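Local coordinates for protein Kif13b (Mus musculus, PDB 5B64) that is part of a kinesin-family motor that probably moves cargo along microtubules, this fragment being a helical and beta-sheet unit that binds a partner protein chain, at residues Asn8-Arg13 with Gly59-Glu64; Ser29-Glu34 with Asp116-Glu121; Tyr95-Glu100 with Arg109-Arg114. All blocks are in the same frame, centred on the assembly; numbering follows the deposited sequence.

Interaction 1 (Asn8-Arg13 with Gly59-Glu64); sequences NNSLMR and GSLLSE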
loop_
_atom_site.group_PDB
_atom_site.type_symbol
_atom_site.label_atom_id
_atom_site.label_comp_id
_atom_site.label_asym_id
_atom_site.label_seq_id
_atom_site.Cartn_x
_atom_site.Cartn_y
_atom_site.Cartn_z
ATOM N N ASN B 8 -33.641 -28.657 17.016
ATOM C CA ASN B 8 -33.236 -27.295 17.377
ATOM C C ASN B 8 -31.773 -27.164 17.797
ATOM O O ASN B 8 -31.336 -26.079 18.183
ATOM C CB ASN B 8 -34.132 -26.711 18.481
ATOM N N ASN B 9 -31.018 -28.257 17.743
ATOM C CA ASN B 9 -29.600 -28.177 18.077
ATOM C C ASN B 9 -28.852 -27.495 16.941
ATOM O O ASN B 9 -27.863 -26.798 17.164
ATOM C CB ASN B 9 -29.009 -29.559 18.372
ATOM C CG ASN B 9 -29.655 -30.231 19.582
ATOM O OD1 ASN B 9 -29.257 -29.986 20.723
ATOM N ND2 ASN B 9 -30.652 -31.087 19.334
ATOM N N SER B 10 -29.331 -27.684 15.717
ATOM C CA SER B 10 -28.742 -26.988 14.577
ATOM C C SER B 10 -29.049 -25.482 14.642
ATOM O O SER B 10 -28.252 -24.667 14.186
ATOM C CB SER B 10 -29.221 -27.586 13.254
ATOM O OG SER B 10 -30.617 -27.410 13.109
ATOM N N LEU B 11 -30.199 -25.130 15.213
ATOM C CA LEU B 11 -30.543 -23.739 15.500
ATOM C C LEU B 11 -29.564 -23.119 16.499
ATOM O O LEU B 11 -28.956 -22.080 16.239
ATOM C CB LEU B 11 -31.971 -23.637 16.052
ATOM C CG LEU B 11 -33.070 -23.368 15.023
ATOM C CD1 LEU B 11 -34.456 -23.436 15.623
ATOM C CD2 LEU B 11 -32.844 -22.017 14.396
ATOM N N MET B 12 -29.423 -23.761 17.651
ATOM C CA MET B 12 -28.520 -23.274 18.678
ATOM C C MET B 12 -27.080 -23.225 18.168
ATOM O O MET B 12 -26.326 -22.316 18.515
ATOM C CB MET B 12 -28.632 -24.137 19.941
ATOM N N ARG B 13 -26.688 -24.190 17.340
ATOM C CA ARG B 13 -25.333 -24.169 16.782
ATOM C C ARG B 13 -25.179 -23.009 15.801
ATOM O O ARG B 13 -24.218 -22.253 15.880
ATOM C CB ARG B 13 -24.951 -25.508 16.127
ATOM N N GLY B 59 -35.727 -30.901 8.548
ATOM C CA GLY B 59 -36.126 -29.882 9.508
ATOM C C GLY B 59 -34.925 -29.165 10.076
ATOM O O GLY B 59 -35.043 -28.123 10.714
ATOM N N SER B 60 -33.762 -29.743 9.809
ATOM C CA SER B 60 -32.460 -29.198 10.167
ATOM C C SER B 60 -32.080 -28.036 9.243
ATOM O O SER B 60 -32.318 -28.097 8.036
ATOM C CB SER B 60 -31.422 -30.320 10.024
ATOM O OG SER B 60 -30.281 -30.103 10.824
ATOM N N LEU B 61 -31.477 -26.986 9.800
ATOM C CA LEU B 61 -30.979 -25.861 8.997
ATOM C C LEU B 61 -29.665 -26.212 8.336
ATOM O O LEU B 61 -28.766 -26.733 8.987
ATOM C CB LEU B 61 -30.781 -24.604 9.853
ATOM C CG LEU B 61 -32.047 -24.055 10.514
ATOM C CD1 LEU B 61 -32.180 -24.622 11.898
ATOM C CD2 LEU B 61 -32.035 -22.557 10.555
ATOM N N LEU B 62 -29.552 -25.908 7.048
ATOM C CA LEU B 62 -28.337 -26.195 6.278
ATOM C C LEU B 62 -27.296 -25.068 6.394
ATOM O O LEU B 62 -26.114 -25.237 6.043
ATOM C CB LEU B 62 -28.693 -26.397 4.806
ATOM C CG LEU B 62 -29.241 -27.738 4.310
ATOM C CD1 LEU B 62 -29.890 -28.572 5.424
ATOM C CD2 LEU B 62 -30.215 -27.490 3.166
ATOM N N SER B 63 -27.738 -23.921 6.893
ATOM C CA SER B 63 -26.901 -22.734 6.885
ATOM C C SER B 63 -25.832 -22.665 7.950
ATOM O O SER B 63 -25.962 -23.181 9.064
ATOM C CB SER B 63 -27.750 -21.474 6.968
ATOM O OG SER B 63 -28.240 -21.157 5.687
ATOM N N GLU B 64 -24.766 -21.989 7.575
ATOM C CA GLU B 64 -23.779 -21.544 8.522
ATOM C C GLU B 64 -23.316 -20.182 8.027
ATOM O O GLU B 64 -23.565 -19.824 6.872
ATOM C CB GLU B 64 -22.638 -22.535 8.578
ATOM C CG GLU B 64 -21.888 -22.653 7.297
ATOM C CD GLU B 64 -20.940 -23.826 7.337
ATOM O OE1 GLU B 64 -19.817 -23.718 6.786
ATOM O OE2 GLU B 64 -21.328 -24.859 7.935
#

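Interaction 2 (Ser29-Glu34 with Asp116-Glu121); sequences SYIAEE and DPFYDE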
loop_
_atom_site.group_PDB
_atom_site.type_symbol
_atom_site.label_atom_id
_atom_site.label_comp_id
_atom_site.label_asym_id
_atom_site.label_seq_id
_atom_site.Cartn_x
_atom_site.Cartn_y
_atom_site.Cartn_z
ATOM N N SER B 29 -12.876 -5.418 10.472
ATOM C CA SER B 29 -13.181 -4.093 9.962
ATOM C C SER B 29 -12.311 -3.008 10.573
ATOM O O SER B 29 -11.911 -2.059 9.888
ATOM C CB SER B 29 -14.649 -3.757 10.193
ATOM O OG SER B 29 -15.456 -4.449 9.254
ATOM N N TYR B 30 -12.017 -3.153 11.859
ATOM C CA TYR B 30 -11.313 -2.117 12.590
ATOM C C TYR B 30 -9.831 -2.065 12.173
ATOM O O TYR B 30 -9.265 -0.978 11.929
ATOM C CB TYR B 30 -11.447 -2.364 14.097
ATOM C CG TYR B 30 -10.532 -1.490 14.902
ATOM C CD1 TYR B 30 -9.359 -1.997 15.457
ATOM C CD2 TYR B 30 -10.818 -0.138 15.078
ATOM C CE1 TYR B 30 -8.492 -1.163 16.187
ATOM C CE2 TYR B 30 -9.969 0.679 15.800
ATOM C CZ TYR B 30 -8.815 0.163 16.347
ATOM O OH TYR B 30 -7.987 0.990 17.052
ATOM N N ILE B 31 -9.208 -3.243 12.115
ATOM C CA ILE B 31 -7.812 -3.354 11.740
ATOM C C ILE B 31 -7.636 -2.870 10.315
ATOM O O ILE B 31 -6.669 -2.168 9.986
ATOM C CB ILE B 31 -7.347 -4.803 11.822
ATOM C CG1 ILE B 31 -7.410 -5.280 13.272
ATOM C CG2 ILE B 31 -5.953 -4.940 11.257
ATOM C CD1 ILE B 31 -7.134 -6.714 13.431
ATOM N N ALA B 32 -8.591 -3.241 9.472
ATOM C CA ALA B 32 -8.575 -2.802 8.096
ATOM C C ALA B 32 -8.621 -1.274 8.047
ATOM O O ALA B 32 -7.910 -0.637 7.270
ATOM C CB ALA B 32 -9.722 -3.409 7.344
ATOM N N GLU B 33 -9.429 -0.674 8.906
ATOM C CA GLU B 33 -9.524 0.782 8.920
ATOM C C GLU B 33 -8.206 1.407 9.381
ATOM O O GLU B 33 -7.762 2.418 8.826
ATOM C CB GLU B 33 -10.693 1.244 9.812
ATOM C CG GLU B 33 -11.028 2.720 9.686
ATOM C CD GLU B 33 -11.655 3.086 8.339
ATOM O OE1 GLU B 33 -12.304 2.217 7.703
ATOM O OE2 GLU B 33 -11.505 4.256 7.920
ATOM N N GLU B 34 -7.593 0.802 10.399
ATOM C CA GLU B 34 -6.354 1.327 10.969
ATOM C C GLU B 34 -5.233 1.319 9.934
ATOM O O GLU B 34 -4.403 2.242 9.871
ATOM C CB GLU B 34 -5.929 0.509 12.195
ATOM C CG GLU B 34 -6.748 0.767 13.455
ATOM C CD GLU B 34 -6.725 2.230 13.878
ATOM O OE1 GLU B 34 -5.749 2.662 14.538
ATOM O OE2 GLU B 34 -7.689 2.949 13.545
ATOM N N ASP B 116 -1.797 -6.804 2.123
ATOM C CA ASP B 116 -3.256 -6.793 2.104
ATOM C C ASP B 116 -3.899 -8.160 2.355
ATOM O O ASP B 116 -4.357 -8.828 1.423
ATOM C CB ASP B 116 -3.735 -6.253 0.764
ATOM C CG ASP B 116 -5.171 -5.830 0.799
ATOM O OD1 ASP B 116 -5.840 -6.113 1.813
ATOM O OD2 ASP B 116 -5.640 -5.213 -0.188
ATOM N N PRO B 117 -3.945 -8.580 3.622
ATOM C CA PRO B 117 -4.641 -9.831 3.944
ATOM C C PRO B 117 -6.158 -9.610 4.034
ATOM O O PRO B 117 -6.904 -10.530 4.405
ATOM C CB PRO B 117 -4.065 -10.196 5.321
ATOM C CG PRO B 117 -3.720 -8.850 5.941
ATOM C CD PRO B 117 -3.305 -7.956 4.802
ATOM N N PHE B 118 -6.605 -8.400 3.698
ATOM C CA PHE B 118 -7.994 -8.004 3.938
ATOM C C PHE B 118 -8.912 -8.298 2.743
ATOM O O PHE B 118 -10.131 -8.464 2.895
ATOM C CB PHE B 118 -8.089 -6.520 4.329
ATOM C CG PHE B 118 -7.240 -6.136 5.518
ATOM C CD1 PHE B 118 -5.991 -5.528 5.334
ATOM C CD2 PHE B 118 -7.684 -6.375 6.827
ATOM C CE1 PHE B 118 -5.202 -5.175 6.432
ATOM C CE2 PHE B 118 -6.891 -6.020 7.930
ATOM C CZ PHE B 118 -5.659 -5.419 7.731
ATOM N N TYR B 119 -8.330 -8.371 1.556
ATOM C CA TYR B 119 -9.128 -8.573 0.356
ATOM C C TYR B 119 -8.294 -9.316 -0.696
ATOM O O TYR B 119 -7.077 -9.175 -0.746
ATOM C CB TYR B 119 -9.640 -7.209 -0.147
ATOM C CG TYR B 119 -10.443 -7.260 -1.417
ATOM C CD1 TYR B 119 -11.811 -7.561 -1.397
ATOM C CD2 TYR B 119 -9.843 -7.011 -2.648
ATOM C CE1 TYR B 119 -12.549 -7.613 -2.574
ATOM C CE2 TYR B 119 -10.575 -7.071 -3.829
ATOM C CZ TYR B 119 -11.921 -7.361 -3.784
ATOM O OH TYR B 119 -12.631 -7.402 -4.957
ATOM N N ASP B 120 -8.938 -10.132 -1.516
ATOM C CA ASP B 120 -8.199 -10.936 -2.474
ATOM C C ASP B 120 -8.400 -10.481 -3.918
ATOM O O ASP B 120 -9.506 -10.563 -4.456
ATOM C CB ASP B 120 -8.522 -12.419 -2.281
ATOM C CG ASP B 120 -7.949 -12.966 -0.972
ATOM O OD1 ASP B 120 -7.063 -12.291 -0.384
ATOM O OD2 ASP B 120 -8.369 -14.058 -0.529
ATOM N N GLU B 121 -7.319 -9.989 -4.524
ATOM C CA GLU B 121 -7.349 -9.454 -5.890
ATOM C C GLU B 121 -7.943 -10.439 -6.894
ATOM O O GLU B 121 -8.704 -10.032 -7.772
ATOM C CB GLU B 121 -5.955 -8.990 -6.340
#

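Interaction 3 (Tyr95-Glu100 with Arg109-Arg114); sequences YQEWKE and RSYFKR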
loop_
_atom_site.group_PDB
_atom_site.type_symbol
_atom_site.label_atom_id
_atom_site.label_comp_id
_atom_site.label_asym_id
_atom_site.label_seq_id
_atom_site.Cartn_x
_atom_site.Cartn_y
_atom_site.Cartn_z
ATOM N N TYR B 95 -1.071 -5.783 12.135
ATOM C CA TYR B 95 -1.415 -4.674 12.999
ATOM C C TYR B 95 -0.372 -4.437 14.097
ATOM O O TYR B 95 0.073 -3.310 14.313
ATOM C CB TYR B 95 -2.781 -4.930 13.629
ATOM C CG TYR B 95 -3.250 -3.796 14.477
ATOM C CD1 TYR B 95 -3.824 -2.665 13.902
ATOM C CD2 TYR B 95 -3.119 -3.841 15.863
ATOM C CE1 TYR B 95 -4.275 -1.608 14.694
ATOM C CE2 TYR B 95 -3.551 -2.781 16.660
ATOM C CZ TYR B 95 -4.129 -1.669 16.067
ATOM O OH TYR B 95 -4.562 -0.622 16.857
ATOM N N GLN B 96 0.006 -5.501 14.797
ATOM C CA GLN B 96 0.963 -5.374 15.885
ATOM C C GLN B 96 2.320 -4.999 15.310
ATOM O O GLN B 96 3.076 -4.253 15.917
ATOM C CB GLN B 96 1.052 -6.669 16.684
ATOM C CG GLN B 96 2.026 -6.596 17.829
ATOM C CD GLN B 96 2.125 -7.913 18.589
ATOM O OE1 GLN B 96 2.173 -8.994 17.990
ATOM N NE2 GLN B 96 2.149 -7.828 19.916
ATOM N N GLU B 97 2.615 -5.508 14.120
ATOM C CA GLU B 97 3.839 -5.135 13.436
ATOM C C GLU B 97 3.835 -3.635 13.109
ATOM O O GLU B 97 4.845 -2.952 13.261
ATOM C CB GLU B 97 4.036 -5.966 12.164
ATOM C CG GLU B 97 5.481 -6.009 11.726
ATOM C CD GLU B 97 5.688 -6.576 10.325
ATOM O OE1 GLU B 97 6.838 -6.485 9.807
ATOM O OE2 GLU B 97 4.715 -7.105 9.749
ATOM N N TRP B 98 2.688 -3.139 12.659
ATOM C CA TRP B 98 2.522 -1.739 12.321
ATOM C C TRP B 98 2.694 -0.843 13.545
ATOM O O TRP B 98 3.471 0.120 13.506
ATOM C CB TRP B 98 1.142 -1.529 11.693
ATOM C CG TRP B 98 0.859 -0.116 11.295
ATOM C CD1 TRP B 98 1.522 0.623 10.360
ATOM C CD2 TRP B 98 -0.182 0.722 11.804
ATOM N NE1 TRP B 98 0.960 1.872 10.261
ATOM C CE2 TRP B 98 -0.084 1.959 11.141
ATOM C CE3 TRP B 98 -1.184 0.551 12.765
ATOM C CZ2 TRP B 98 -0.957 3.015 11.401
ATOM C CZ3 TRP B 98 -2.052 1.605 13.026
ATOM C CH2 TRP B 98 -1.933 2.817 12.345
ATOM N N LYS B 99 1.969 -1.176 14.617
ATOM C CA LYS B 99 1.987 -0.437 15.890
ATOM C C LYS B 99 3.348 -0.383 16.586
ATOM O O LYS B 99 3.589 0.482 17.432
ATOM C CB LYS B 99 0.969 -1.037 16.863
ATOM C CG LYS B 99 -0.425 -0.489 16.691
ATOM C CD LYS B 99 -0.361 1.028 16.660
ATOM C CE LYS B 99 -1.725 1.689 16.718
ATOM N NZ LYS B 99 -1.571 3.165 16.563
ATOM N N GLU B 100 4.231 -1.313 16.237
ATOM C CA GLU B 100 5.502 -1.444 16.919
ATOM C C GLU B 100 6.649 -0.993 16.034
ATOM O O GLU B 100 7.790 -0.888 16.494
ATOM C CB GLU B 100 5.710 -2.887 17.365
ATOM C CG GLU B 100 4.979 -3.221 18.647
ATOM C CD GLU B 100 4.985 -4.707 18.957
ATOM O OE1 GLU B 100 5.734 -5.461 18.279
ATOM O OE2 GLU B 100 4.227 -5.111 19.872
ATOM N N ARG B 109 7.338 1.914 4.597
ATOM C CA ARG B 109 6.101 2.439 4.009
ATOM C C ARG B 109 5.531 1.487 2.954
ATOM O O ARG B 109 4.373 1.075 3.037
ATOM C CB ARG B 109 6.342 3.808 3.375
ATOM C CG ARG B 109 6.072 5.019 4.248
ATOM C CD ARG B 109 6.489 6.284 3.503
ATOM N NE ARG B 109 7.675 6.873 4.112
ATOM C CZ ARG B 109 8.768 7.251 3.468
ATOM N NH1 ARG B 109 8.879 7.131 2.155
ATOM N NH2 ARG B 109 9.767 7.754 4.161
ATOM N N SER B 110 6.346 1.121 1.968
ATOM C CA SER B 110 5.855 0.254 0.896
ATOM C C SER B 110 5.390 -1.106 1.425
ATOM O O SER B 110 4.369 -1.639 0.990
ATOM C CB SER B 110 6.920 0.061 -0.181
ATOM O OG SER B 110 6.381 -0.627 -1.308
ATOM N N TYR B 111 6.147 -1.654 2.370
ATOM C CA TYR B 111 5.794 -2.915 2.969
ATOM C C TYR B 111 4.359 -2.887 3.517
ATOM O O TYR B 111 3.567 -3.764 3.209
ATOM C CB TYR B 111 6.812 -3.331 4.038
ATOM C CG TYR B 111 6.295 -4.468 4.892
ATOM C CD1 TYR B 111 5.516 -4.214 6.020
ATOM C CD2 TYR B 111 6.541 -5.794 4.547
ATOM C CE1 TYR B 111 5.015 -5.234 6.782
ATOM C CE2 TYR B 111 6.046 -6.830 5.317
ATOM C CZ TYR B 111 5.281 -6.542 6.436
ATOM O OH TYR B 111 4.767 -7.554 7.224
ATOM N N PHE B 112 4.026 -1.883 4.320
ATOM C CA PHE B 112 2.671 -1.763 4.863
ATOM C C PHE B 112 1.635 -1.427 3.786
ATOM O O PHE B 112 0.496 -1.900 3.851
ATOM C CB PHE B 112 2.609 -0.779 6.058
ATOM C CG PHE B 112 3.285 -1.311 7.300
ATOM C CD1 PHE B 112 2.690 -2.318 8.057
ATOM C CD2 PHE B 112 4.548 -0.859 7.674
ATOM C CE1 PHE B 112 3.337 -2.847 9.186
ATOM C CE2 PHE B 112 5.204 -1.374 8.816
ATOM C CZ PHE B 112 4.596 -2.373 9.569
ATOM N N LYS B 113 2.027 -0.628 2.794
ATOM C CA LYS B 113 1.085 -0.255 1.743
ATOM C C LYS B 113 0.634 -1.491 0.962
ATOM O O LYS B 113 -0.544 -1.646 0.648
ATOM C CB LYS B 113 1.681 0.784 0.782
ATOM C CG LYS B 113 0.727 1.133 -0.377
ATOM C CD LYS B 113 1.406 1.936 -1.492
ATOM C CE LYS B 113 1.451 1.179 -2.841
ATOM N NZ LYS B 113 0.237 1.339 -3.732
ATOM N N ARG B 114 1.586 -2.368 0.655
ATOM C CA ARG B 114 1.328 -3.503 -0.204
ATOM C C ARG B 114 0.717 -4.694 0.530
ATOM O O ARG B 114 0.112 -5.553 -0.105
ATOM C CB ARG B 114 2.612 -3.922 -0.934
ATOM C CG ARG B 114 3.147 -2.862 -1.836
ATOM C CD ARG B 114 4.261 -3.357 -2.712
ATOM N NE ARG B 114 3.815 -4.115 -3.884
ATOM C CZ ARG B 114 3.330 -3.573 -5.001
ATOM N NH1 ARG B 114 3.172 -2.250 -5.109
ATOM N NH2 ARG B 114 2.986 -4.363 -6.014
#

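Interaction 1 (Asn8-Arg13 with Gly59-Glu64)
Ser10 turns its hydroxyl into the space between its own backbone N and carbonyl carbon (chi1 64°), which aims OG out from the first turn of helix 9-34 at the loop of Ser60 and Leu61. From the other side, Leu61 places CG beside its backbone N and opposite its carbonyl carbon (chi1 -62°), which brings CD1 to Ser10 OG and Leu11 CG. OG of Ser10 accepts a weak but nearly straight hydrogen bond from the backbone N of Leu61 (3.4 Å, 164°). A small hydroxyl suits this place, since it offers an acceptor to a loop amide without pushing the chains apart. Next to the bond, Leu61 CD1 lies 3.5 Å from Leu11 CG and 3.7 Å from Leu11 CD2, the two side chains meeting aslant. Ser60 OG approaches Ser10 OG to 3.5 Å. Beyond this, the loop is tied to the rest of the fold by Leu62 O, which bonds to Ser51 OG. One weak bond beside a small leucine pair, at the surface and with Leu11, Ser60 and Leu61 also touching crystal neighbours, implies a light attachment of the loop to the helix start.

Interaction 2 (Ser29-Glu34 with Asp116-Glu121)
The last turn and a half of helix 9-34 meets an irregular segment, 116-121, whose chain passes nearest at Ala32 and Phe118, with their CA atoms 6.7 Å apart. Phe118 carries the contact alone for its segment. With CG opposite its carbonyl carbon and beside its backbone N (chi1 -55°), the ring extends to the helix and lays one face over the backbone of Ala32. Ala32 CA stands 3.9 Å from the centroid of the Phe118 ring and 23° off the normal, a CH-pi contact, while Ala32 CB touches Phe118 CD2 at 3.6 Å. A methyl group is well suited here, because it lets a broad ring come down onto the helix backbone itself. Ile31 comes from another direction: its CG2 branch meets the ring at the edge, in plane, 3.6 Å from Phe118 CZ, and the two side chains cross at about a right angle. The opposite face of the ring is covered toward its rim by Pro117 CG. What fixes the start of the loop is Asp116, whose OD1 accepts from Phe118 N at 3.1 Å on its anti side, the donor tilted out of the carboxylate plane, with a weak second bond from Tyr119 N. Its other oxygen, OD2, forms a salt bridge with Arg71 of strand 64-71. Aspartate suits the position because one carboxylate can both turn the chain and pair with a charge. The result is an Asx turn presenting a buried aromatic anchor, by which the loop after helix 106-114 is fastened against the end of helix 9-34, with Met91 of helix 81-100 also touching the ring.

Interaction 3 (Tyr95-Glu100 with Arg109-Arg114)
Glu97 and Tyr111 come from opposite directions: Tyr111 OH donates to Glu97 OE2 at 2.6 Å, and the carboxylate accepts through its syn lone pair, with OE2 at the edge of the phenol ring, near its plane, and the two groups turned 66° apart. Beside them, Trp98 and Phe112 form a T-shaped pair, the edge of the indole toward the phenyl face, with the centroids of the Trp98 five-membered ring and the Phe112 ring 5.1 Å apart and planes at 68°. Trp98 CD1 lies over the centre of the Phe112 ring, and Trp98 CB touches Phe112 CE1 at 3.6 Å. These pairs join helices 81-100 and 106-114 as an antiparallel helical hairpin; the axes of 95-100 and 109-114 approach to 11.6 Å, with their directions 152° apart. Glu97 reaches across because its chain is extended, with CG anti to the backbone N, a length that suits glutamate to bridging so wide a gap. Phe112 is held from behind by Tyr111 CD1, over the face opposite to Trp98, and it also packs on Cys101. Farther out, Glu97 OE1 is hydrogen-bonded to a polar and an aromatic side chain of the other protein chain, and Tyr111 OH to a basic side chain there.

From the N terminus, helix 9-34 takes part first in interaction 1, which closes a loop from its first turn to the segment before strand 64-71, and then, at its far end, in interaction 2, which closes only with the C-terminal segment 116-121. These two loops therefore cross, while the centres of the two contacts lie 30 Å apart on opposite sides of the chain's centre. Interaction 3 opens after interaction 1 has closed and is nested within the loop of interaction 2. It touches interaction 2 directly, Tyr95 packing on Tyr30, Ile31 and Glu34, and Trp98 on Glu34. Interactions 1 and 2 thus fasten a loop to either end of helix 9-34, and interaction 3 pairs helices 81-100 and 106-114.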